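Local structure of putative amino acid binding protein (4C0R) at residues L91-K97 / N178-L184; T112-Q116 / Q148-V152; L145-I149 / S166-I171. The protein probably serves as the extracellular solute-binding protein that captures glutathione for import through the cystine ABC importer TcyBC, and here holds oxidized glutathione. All coordinates share one frame; numbering follows the deposited sequence.

How the contacts relate
Following the chain from its N terminus, residues 91-97, on and just past strand 81-96, come first, and contact 1 closes the longest loop by pairing them with 178-184. Within that loop, contact 2 closes a shorter one, from 112-116 on strand 111-114 to 148-152 on helix 145-153. Contact 3 closes the shortest, beginning on the helix where contact 2 ends and joining 145-149 to helix 164-173; the two share Gln148 and Ile149, and both reach the bound glutathione disulfide. Leu179 packs on Ile149 and Val152, and Val92 on Ala167, which ties strands 81-96 and 179-183 of the mixed sheet to the two helices lying against it.

Contact 1 (L91-K97 / N178-L184); sequences LVLVVPK and NLKVIDL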
# COMPACT_ATOMS: atom_id res chain seq x y z
N LEU A 91 -7.85 4.37 5.57
CA LEU A 91 -8.00 3.10 6.22
C LEU A 91 -9.43 2.75 6.52
O LEU A 91 -10.28 3.63 6.79
CB LEU A 91 -7.24 3.04 7.55
CG LEU A 91 -5.75 3.05 7.42
CD1 LEU A 91 -5.15 3.13 8.83
CD2 LEU A 91 -5.29 1.81 6.71
N VAL A 92 -9.67 1.46 6.53
CA VAL A 92 -10.95 0.89 7.00
C VAL A 92 -10.71 -0.30 7.95
O VAL A 92 -9.64 -0.91 8.00
CB VAL A 92 -11.85 0.40 5.86
CG1 VAL A 92 -12.23 1.52 5.00
CG2 VAL A 92 -11.17 -0.75 5.04
N LEU A 93 -11.74 -0.59 8.74
CA LEU A 93 -11.85 -1.73 9.55
C LEU A 93 -12.74 -2.71 8.79
O LEU A 93 -13.86 -2.39 8.42
CB LEU A 93 -12.56 -1.26 10.83
CG LEU A 93 -12.78 -2.06 12.07
CD1 LEU A 93 -11.56 -2.86 12.49
CD2 LEU A 93 -13.20 -1.06 13.15
N VAL A 94 -12.24 -3.90 8.52
CA VAL A 94 -12.97 -4.96 7.88
C VAL A 94 -13.46 -5.92 8.97
O VAL A 94 -12.67 -6.45 9.74
CB VAL A 94 -12.08 -5.77 6.93
CG1 VAL A 94 -12.87 -6.87 6.25
CG2 VAL A 94 -11.42 -4.82 5.90
N VAL A 95 -14.77 -6.11 9.02
CA VAL A 95 -15.42 -6.95 10.02
C VAL A 95 -16.60 -7.64 9.38
O VAL A 95 -17.10 -7.22 8.34
CB VAL A 95 -15.98 -6.10 11.22
CG1 VAL A 95 -14.84 -5.41 12.02
CG2 VAL A 95 -17.01 -5.11 10.72
N PRO A 96 -17.05 -8.73 10.01
CA PRO A 96 -18.29 -9.36 9.55
C PRO A 96 -19.43 -8.37 9.64
O PRO A 96 -19.48 -7.50 10.49
CB PRO A 96 -18.47 -10.50 10.56
CG PRO A 96 -17.12 -10.78 11.06
CD PRO A 96 -16.46 -9.42 11.16
N LYS A 97 -20.39 -8.49 8.73
CA LYS A 97 -21.54 -7.63 8.79
C LYS A 97 -22.19 -7.85 10.16
O LYS A 97 -22.20 -8.96 10.72
CB LYS A 97 -22.49 -8.01 7.66
CG LYS A 97 -21.98 -7.65 6.28
CD LYS A 97 -22.98 -8.11 5.22
CE LYS A 97 -22.56 -7.62 3.86
NZ LYS A 97 -23.42 -8.27 2.84
N ASN A 178 -20.16 -11.66 3.42
CA ASN A 178 -20.51 -11.52 4.83
C ASN A 178 -19.64 -10.48 5.52
O ASN A 178 -19.66 -10.38 6.75
CB ASN A 178 -20.38 -12.85 5.52
CG ASN A 178 -18.97 -13.25 5.75
OD1 ASN A 178 -18.09 -13.05 4.88
ND2 ASN A 178 -18.70 -13.77 6.92
N LEU A 179 -18.83 -9.75 4.75
CA LEU A 179 -17.95 -8.72 5.32
C LEU A 179 -18.40 -7.34 4.93
O LEU A 179 -19.02 -7.14 3.87
CB LEU A 179 -16.48 -8.91 4.85
CG LEU A 179 -15.77 -10.19 5.28
CD1 LEU A 179 -14.34 -10.23 4.73
CD2 LEU A 179 -15.79 -10.31 6.80
N LYS A 180 -18.05 -6.39 5.77
CA LYS A 180 -18.24 -4.99 5.44
C LYS A 180 -16.99 -4.20 5.84
O LYS A 180 -16.10 -4.71 6.53
CB LYS A 180 -19.44 -4.43 6.18
CG LYS A 180 -19.30 -4.47 7.68
CD LYS A 180 -20.45 -3.76 8.35
CE LYS A 180 -20.25 -3.76 9.84
NZ LYS A 180 -21.36 -3.03 10.53
N VAL A 181 -16.94 -2.96 5.39
CA VAL A 181 -15.90 -2.05 5.75
C VAL A 181 -16.47 -0.85 6.49
O VAL A 181 -17.58 -0.38 6.22
CB VAL A 181 -15.00 -1.62 4.53
CG1 VAL A 181 -14.55 -2.83 3.71
CG2 VAL A 181 -15.61 -0.58 3.70
N ILE A 182 -15.71 -0.42 7.49
CA ILE A 182 -16.00 0.74 8.30
C ILE A 182 -14.87 1.74 8.12
O ILE A 182 -13.72 1.44 8.42
CB ILE A 182 -16.13 0.36 9.81
CG1 ILE A 182 -17.29 -0.62 10.01
CG2 ILE A 182 -16.27 1.63 10.70
CD1 ILE A 182 -17.26 -1.28 11.39
N ASP A 183 -15.20 2.98 7.74
CA ASP A 183 -14.18 4.02 7.61
C ASP A 183 -13.63 4.42 8.95
O ASP A 183 -14.37 4.60 9.92
CB ASP A 183 -14.74 5.30 6.92
CG ASP A 183 -15.18 5.05 5.52
OD1 ASP A 183 -14.46 4.41 4.72
OD2 ASP A 183 -16.29 5.52 5.20
N LEU A 184 -12.31 4.58 8.99
CA LEU A 184 -11.57 4.98 10.17
C LEU A 184 -11.03 6.40 10.04
O LEU A 184 -10.84 6.90 8.96
CB LEU A 184 -10.36 4.05 10.40
CG LEU A 184 -10.73 2.62 10.77
CD1 LEU A 184 -9.49 1.76 10.81
CD2 LEU A 184 -11.43 2.57 12.12
O HOH W 1 -11.84 5.30 5.09
O HOH W 2 -21.83 -11.36 8.82
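Leu93 and Ile182 pair across two antiparallel strands, each giving its N-H to the other's carbonyl: Leu93 N to Ile182 O at 2.9 Å, and Ile182 N to Leu93 O. Val95 and Lys180 form the next hydrogen-bonded pair. There the bond from Lys180 N to Val95 O is nearly straight (N-H...O 173°) and arrives almost along the C=O axis. Both faces of this middle part pack apolar side chains. On one, Val92 CG2 lies 4.0 Å from Val181 CB, and Val94 CG1 meets Leu179 CD1 at the same spacing. Helices 164-173 and 145-153 cover this face, through Ala167 and Ile171 on one and Ile149 and Val152 on the other. This is the sheet-and-helix layering of a lobe of the periplasmic-binding-protein fold, with 179-183 running antiparallel to the long strand 81-96; the short strand axes run at 146° to each other. On the reverse face Val95 CG2 is 3.9 Å from Ile182 CD1, and Phe159 covers Leu93 and Val95. The first torsion of Lys180 (62°) places CG between its backbone N and carbonyl carbon, and the extended chain then carries CE to within 3.6 Å of Val95 CG2. Against this buried middle, both ends of the ladder carry charged residues and water. Lys97 N donates to Asn178 O at 2.8 Å from above the carbonyl plane, while one water bridges Lys97 O and Asn178 O. At the far end another water gives hydrogen bonds to Leu91 O and Asp183 OD1, the latter also in a salt bridge with Lys164.

Contact 2 (T112-Q116 / Q148-V152); sequences TQVVQ and QIRNV. With GDS (oxidized glutathione disulfide), chain C.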
# COMPACT_ATOMS: atom_id res chain seq x y z
N THR A 112 -6.65 -9.99 15.67
CA THR A 112 -6.38 -9.59 14.30
C THR A 112 -5.04 -10.17 13.89
O THR A 112 -4.22 -10.55 14.71
CB THR A 112 -6.35 -8.06 14.17
OG1 THR A 112 -6.31 -7.75 12.78
CG2 THR A 112 -5.16 -7.45 14.77
N GLN A 113 -4.83 -10.21 12.59
CA GLN A 113 -3.57 -10.58 11.99
C GLN A 113 -2.88 -9.32 11.48
O GLN A 113 -3.55 -8.37 11.02
CB GLN A 113 -3.78 -11.53 10.84
CG GLN A 113 -4.17 -12.98 11.34
CD GLN A 113 -4.27 -13.97 10.19
OE1 GLN A 113 -5.10 -13.85 9.32
NE2 GLN A 113 -3.39 -14.94 10.19
N VAL A 114 -1.57 -9.31 11.63
CA VAL A 114 -0.72 -8.21 11.14
C VAL A 114 0.55 -8.76 10.52
O VAL A 114 0.95 -9.91 10.79
CB VAL A 114 -0.36 -7.22 12.23
CG1 VAL A 114 -1.63 -6.48 12.69
CG2 VAL A 114 0.29 -7.92 13.43
N VAL A 115 1.17 -7.93 9.68
CA VAL A 115 2.44 -8.26 9.04
C VAL A 115 3.50 -7.25 9.45
O VAL A 115 3.33 -6.06 9.29
CB VAL A 115 2.31 -8.29 7.54
CG1 VAL A 115 3.69 -8.57 6.89
CG2 VAL A 115 1.33 -9.34 7.10
N GLN A 116 4.61 -7.74 10.06
CA GLN A 116 5.67 -6.87 10.52
C GLN A 116 6.09 -5.85 9.47
O GLN A 116 6.22 -6.16 8.29
CB GLN A 116 6.90 -7.70 10.99
N GLN A 148 -5.79 -13.00 4.82
CA GLN A 148 -6.17 -12.50 6.12
C GLN A 148 -7.62 -12.03 6.09
O GLN A 148 -8.39 -12.29 7.06
CB GLN A 148 -5.27 -11.36 6.57
CG GLN A 148 -3.76 -11.70 6.68
CD GLN A 148 -2.98 -10.45 7.03
OE1 GLN A 148 -3.27 -9.82 7.99
NE2 GLN A 148 -2.01 -10.10 6.21
N ILE A 149 -8.03 -11.40 4.99
CA ILE A 149 -9.41 -10.95 4.86
C ILE A 149 -10.37 -12.15 4.83
O ILE A 149 -11.38 -12.18 5.54
CB ILE A 149 -9.59 -9.99 3.68
CG1 ILE A 149 -8.85 -8.70 3.99
CG2 ILE A 149 -11.07 -9.75 3.37
CD1 ILE A 149 -8.86 -7.70 2.87
N ARG A 150 -10.03 -13.17 4.05
CA ARG A 150 -10.81 -14.40 4.07
C ARG A 150 -10.88 -15.02 5.48
O ARG A 150 -11.90 -15.55 5.87
CB ARG A 150 -10.24 -15.39 3.08
CG ARG A 150 -11.10 -16.59 2.83
CD ARG A 150 -10.48 -17.46 1.75
NE ARG A 150 -10.47 -16.78 0.47
CZ ARG A 150 -11.48 -16.86 -0.37
NH1 ARG A 150 -12.56 -17.56 -0.06
NH2 ARG A 150 -11.41 -16.22 -1.52
N ASN A 151 -9.79 -14.97 6.25
CA ASN A 151 -9.79 -15.51 7.62
C ASN A 151 -10.80 -14.77 8.52
O ASN A 151 -11.37 -15.36 9.45
CB ASN A 151 -8.44 -15.37 8.29
CG ASN A 151 -7.47 -16.47 7.89
OD1 ASN A 151 -7.87 -17.51 7.34
ND2 ASN A 151 -6.21 -16.25 8.19
N VAL A 152 -11.00 -13.49 8.27
CA VAL A 152 -12.03 -12.77 9.05
C VAL A 152 -13.41 -13.29 8.61
O VAL A 152 -14.27 -13.57 9.47
CB VAL A 152 -11.90 -11.21 8.84
CG1 VAL A 152 -13.07 -10.44 9.52
CG2 VAL A 152 -10.60 -10.71 9.39
CD1 GDS C . 4.68 -10.80 4.05
N2 GDS C . 3.22 -10.89 3.89
CA2 GDS C . 2.74 -10.66 2.57
C2 GDS C . 2.72 -11.79 1.60
O2 GDS C . 2.73 -11.57 0.37
CB2 GDS C . 2.27 -9.35 2.07
SG2 GDS C . 2.18 -8.10 3.33
N3 GDS C . 2.69 -13.13 2.13
CA3 GDS C . 2.76 -14.27 1.22
C3 GDS C . 4.19 -14.78 1.39
OE3 GDS C . 4.45 -16.02 1.36
OE4 GDS C . 5.16 -13.99 1.58
N4 GDS C . 0.06 -5.66 3.62
CA4 GDS C . -0.97 -6.45 4.24
C4 GDS C . -0.94 -6.27 5.72
OE5 GDS C . -0.41 -5.25 6.25
OE6 GDS C . -1.53 -7.15 6.41
C5 GDS C . 0.25 -5.77 2.20
O5 GDS C . -0.50 -6.49 1.54
CA5 GDS C . 1.41 -5.03 1.70
N5 GDS C . 1.73 -3.79 2.27
CB5 GDS C . 2.54 -5.91 1.27
SG5 GDS C . 3.37 -6.57 2.74
CA6 GDS C . 0.75 0.30 4.42
C6 GDS C . 2.23 0.58 4.67
OE7 GDS C . 2.82 -0.08 5.57
OE8 GDS C . 2.84 1.43 3.99
N6 GDS C . 0.25 1.34 3.51
CB6 GDS C . 0.55 -1.07 3.87
CG6 GDS C . 1.60 -1.35 2.77
CD6 GDS C . 1.12 -2.57 2.01
O6 GDS C . 0.24 -2.57 1.15
O HOH W 3 -3.17 -17.69 8.58
O HOH W 4 -7.36 -12.45 9.63
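Two side-chain amides, one from a strand and one from a helix, make the single direct hydrogen bond between 112-116 and 148-152. Asn151 ND2 gives its hydrogen to Gln113 OE1 at 2.9 Å, nearly straight (169°). The acceptor lies in the amide plane of Asn151, whereas the donor sits tilted from the carbonyl plane of Gln113; the two amides are turned 37° against each other. With CG anti to its carbonyl carbon and the chain extended beyond, Gln113 reaches from strand 111-114 across to the helix. Its OE1 takes a second hydrogen from a water that also donates to Gln148 O, 2.8 Å away from that water's oxygen. The Gln113 amide is thereby linked to the helix both directly and through solvent.

Gln148 reaches the other way, its chain likewise extended, past Gln113 CB toward the bound disulfide. The flank of its amide is close to Gln113, with OE1 3.4 Å from Gln113 CB, and NE2 lies 3.5 Å from Val115 CG2. NE2 then donates to carboxylate oxygen OE6 of glutathione disulfide at 3.0 Å, in a bent bond of 145°. The other branch of Val115 faces the ligand too, CG1 standing 3.7 Å from its CD1. The axes of strand 112-114 and helix 148-152 run nearly antiparallel and come no closer than 9.3 Å, so side chains do the bridging.

Lys160 joins the two segments and the ligand, its NZ donating to Gln148 OE1, to Gln113 O and to the disulfide. With OE1 accepting from Lys160, and NE2 giving to the ligand and to Glu143 O, the rotation of the Gln148 amide is fixed, and the lysine charge would probably polarise it toward stronger donation to the carboxylate.

Contact 3 (L145-I149 / S166-I171); sequences LAHQI and SAETII. With CD (cadmium ion), chain G; GDS (oxidized glutathione disulfide), chain C.
This is an apolar helix-to-helix contact in the lobe that carries helices 145-153 and 164-173, which lie against strands 81-96 and 179-183. No hydrogen bond crosses it. The axes of the two short helical segments approach to 10.3 Å and cross at -71°, a steep angle that confines the touching to a few side chains. Ile170 is central. Its CD1 lies 3.6 Å from Leu145 CD2 and 4.0 Å from Ile149 CD1, so the end of one isoleucine meets branches from two positions, one turn apart, on the other helix. The two branches of Ile170 are divided between partners: CG2, anti to the backbone N, turns to Ala146 CB at 4.1 Å, while CG1, anti to the carbonyl carbon (chi1 -72°), leads CD1 to the two larger side chains. Beside this group Leu145 CD2 also lies against Ser166 CB at 3.7 Å; the hydroxyl of Ser166 is hydrogen-bonded to Asn14 O. On the sheet side Ile149 CG2 meets Ile171 CG1 at 4.2 Å, the two side chains crossing at about a right angle, and both residues go on to touch Leu179.

His147 points away from the other helix and binds a cadmium ion through ND1 at 2.3 Å, with two waters among the other ligands. Leu145 serves both the helix contact and the pocket, its CB lying 3.8 Å from O5 of the glutathione disulfide. Between these two helices the contact rests on apolar packing alone, while Leu145 and Gln148 on the pocket side meet the ligand.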
# COMPACT_ATOMS: atom_id res chain seq x y z
N LEU A 145 -2.68 -10.47 2.20
CA LEU A 145 -3.84 -9.70 2.64
C LEU A 145 -5.13 -10.41 2.34
O LEU A 145 -6.05 -10.42 3.18
CB LEU A 145 -3.78 -8.35 1.97
CG LEU A 145 -4.99 -7.42 2.25
CD1 LEU A 145 -5.12 -7.04 3.72
CD2 LEU A 145 -4.94 -6.19 1.31
N ALA A 146 -5.29 -10.93 1.13
CA ALA A 146 -6.54 -11.62 0.81
C ALA A 146 -6.77 -12.80 1.77
O ALA A 146 -7.88 -13.07 2.15
CB ALA A 146 -6.53 -12.08 -0.64
N HIS A 147 -5.68 -13.50 2.11
CA HIS A 147 -5.73 -14.64 3.01
C HIS A 147 -6.28 -14.15 4.37
O HIS A 147 -7.09 -14.82 5.00
CB HIS A 147 -4.31 -15.21 3.18
CG HIS A 147 -4.23 -16.50 3.94
ND1 HIS A 147 -4.49 -17.73 3.37
CD2 HIS A 147 -3.93 -16.75 5.25
CE1 HIS A 147 -4.34 -18.68 4.28
NE2 HIS A 147 -4.01 -18.11 5.43
N GLN A 148 -5.79 -13.00 4.82
CA GLN A 148 -6.17 -12.50 6.12
C GLN A 148 -7.62 -12.03 6.09
O GLN A 148 -8.39 -12.29 7.06
CB GLN A 148 -5.27 -11.36 6.57
CG GLN A 148 -3.76 -11.70 6.68
CD GLN A 148 -2.98 -10.45 7.03
OE1 GLN A 148 -3.27 -9.82 7.99
NE2 GLN A 148 -2.01 -10.10 6.21
N ILE A 149 -8.03 -11.40 4.99
CA ILE A 149 -9.41 -10.95 4.86
C ILE A 149 -10.37 -12.15 4.83
O ILE A 149 -11.38 -12.18 5.54
CB ILE A 149 -9.59 -9.99 3.68
CG1 ILE A 149 -8.85 -8.70 3.99
CG2 ILE A 149 -11.07 -9.75 3.37
CD1 ILE A 149 -8.86 -7.70 2.87
N SER A 166 -7.86 -1.68 -1.41
CA SER A 166 -7.63 -3.11 -1.46
C SER A 166 -8.70 -3.89 -0.72
O SER A 166 -9.13 -4.92 -1.18
CB SER A 166 -6.26 -3.51 -0.92
OG SER A 166 -5.24 -3.15 -1.82
N ALA A 167 -9.12 -3.39 0.44
CA ALA A 167 -10.15 -4.10 1.20
C ALA A 167 -11.40 -4.31 0.34
O ALA A 167 -11.94 -5.41 0.27
CB ALA A 167 -10.49 -3.37 2.47
N GLU A 168 -11.88 -3.23 -0.24
CA GLU A 168 -13.10 -3.26 -1.03
C GLU A 168 -12.92 -4.12 -2.27
O GLU A 168 -13.80 -4.92 -2.63
CB GLU A 168 -13.58 -1.84 -1.36
CG GLU A 168 -14.06 -1.09 -0.12
CD GLU A 168 -14.76 0.19 -0.43
OE1 GLU A 168 -14.40 0.88 -1.41
OE2 GLU A 168 -15.66 0.51 0.36
N THR A 169 -11.77 -3.99 -2.90
CA THR A 169 -11.50 -4.75 -4.12
C THR A 169 -11.54 -6.25 -3.86
O THR A 169 -12.18 -7.00 -4.59
CB THR A 169 -10.13 -4.36 -4.72
OG1 THR A 169 -10.17 -2.98 -5.15
CG2 THR A 169 -9.76 -5.28 -5.84
N ILE A 170 -10.86 -6.68 -2.82
CA ILE A 170 -10.78 -8.10 -2.45
C ILE A 170 -12.13 -8.64 -2.02
O ILE A 170 -12.52 -9.70 -2.46
CB ILE A 170 -9.74 -8.31 -1.35
CG1 ILE A 170 -8.35 -8.12 -1.92
CG2 ILE A 170 -9.85 -9.71 -0.79
CD1 ILE A 170 -7.28 -7.93 -0.85
N ILE A 171 -12.86 -7.90 -1.18
CA ILE A 171 -14.16 -8.36 -0.75
C ILE A 171 -15.08 -8.53 -1.94
O ILE A 171 -15.87 -9.47 -1.97
CB ILE A 171 -14.79 -7.36 0.25
CG1 ILE A 171 -14.06 -7.44 1.60
CG2 ILE A 171 -16.31 -7.58 0.34
CD1 ILE A 171 -14.37 -6.26 2.48
CD CD G . -4.93 -17.94 1.14
CD1 GDS C . 4.68 -10.80 4.05
N2 GDS C . 3.22 -10.89 3.89
CA2 GDS C . 2.74 -10.66 2.57
C2 GDS C . 2.72 -11.79 1.60
O2 GDS C . 2.73 -11.57 0.37
CB2 GDS C . 2.27 -9.35 2.07
SG2 GDS C . 2.18 -8.10 3.33
N3 GDS C . 2.69 -13.13 2.13
CA3 GDS C . 2.76 -14.27 1.22
C3 GDS C . 4.19 -14.78 1.39
OE3 GDS C . 4.45 -16.02 1.36
OE4 GDS C . 5.16 -13.99 1.58
N4 GDS C . 0.06 -5.66 3.62
CA4 GDS C . -0.97 -6.45 4.24
C4 GDS C . -0.94 -6.27 5.72
OE5 GDS C . -0.41 -5.25 6.25
OE6 GDS C . -1.53 -7.15 6.41
C5 GDS C . 0.25 -5.77 2.20
O5 GDS C . -0.50 -6.49 1.54
CA5 GDS C . 1.41 -5.03 1.70
N5 GDS C . 1.73 -3.79 2.27
CB5 GDS C . 2.54 -5.91 1.27
SG5 GDS C . 3.37 -6.57 2.74
CA6 GDS C . 0.75 0.30 4.42
C6 GDS C . 2.23 0.58 4.67
OE7 GDS C . 2.82 -0.08 5.57
OE8 GDS C . 2.84 1.43 3.99
N6 GDS C . 0.25 1.34 3.51
CB6 GDS C . 0.55 -1.07 3.87
CG6 GDS C . 1.60 -1.35 2.77
CD6 GDS C . 1.12 -2.57 2.01
O6 GDS C . 0.24 -2.57 1.15
O HOH W 5 -5.60 -15.86 -0.22
O HOH W 6 -7.04 -18.25 1.82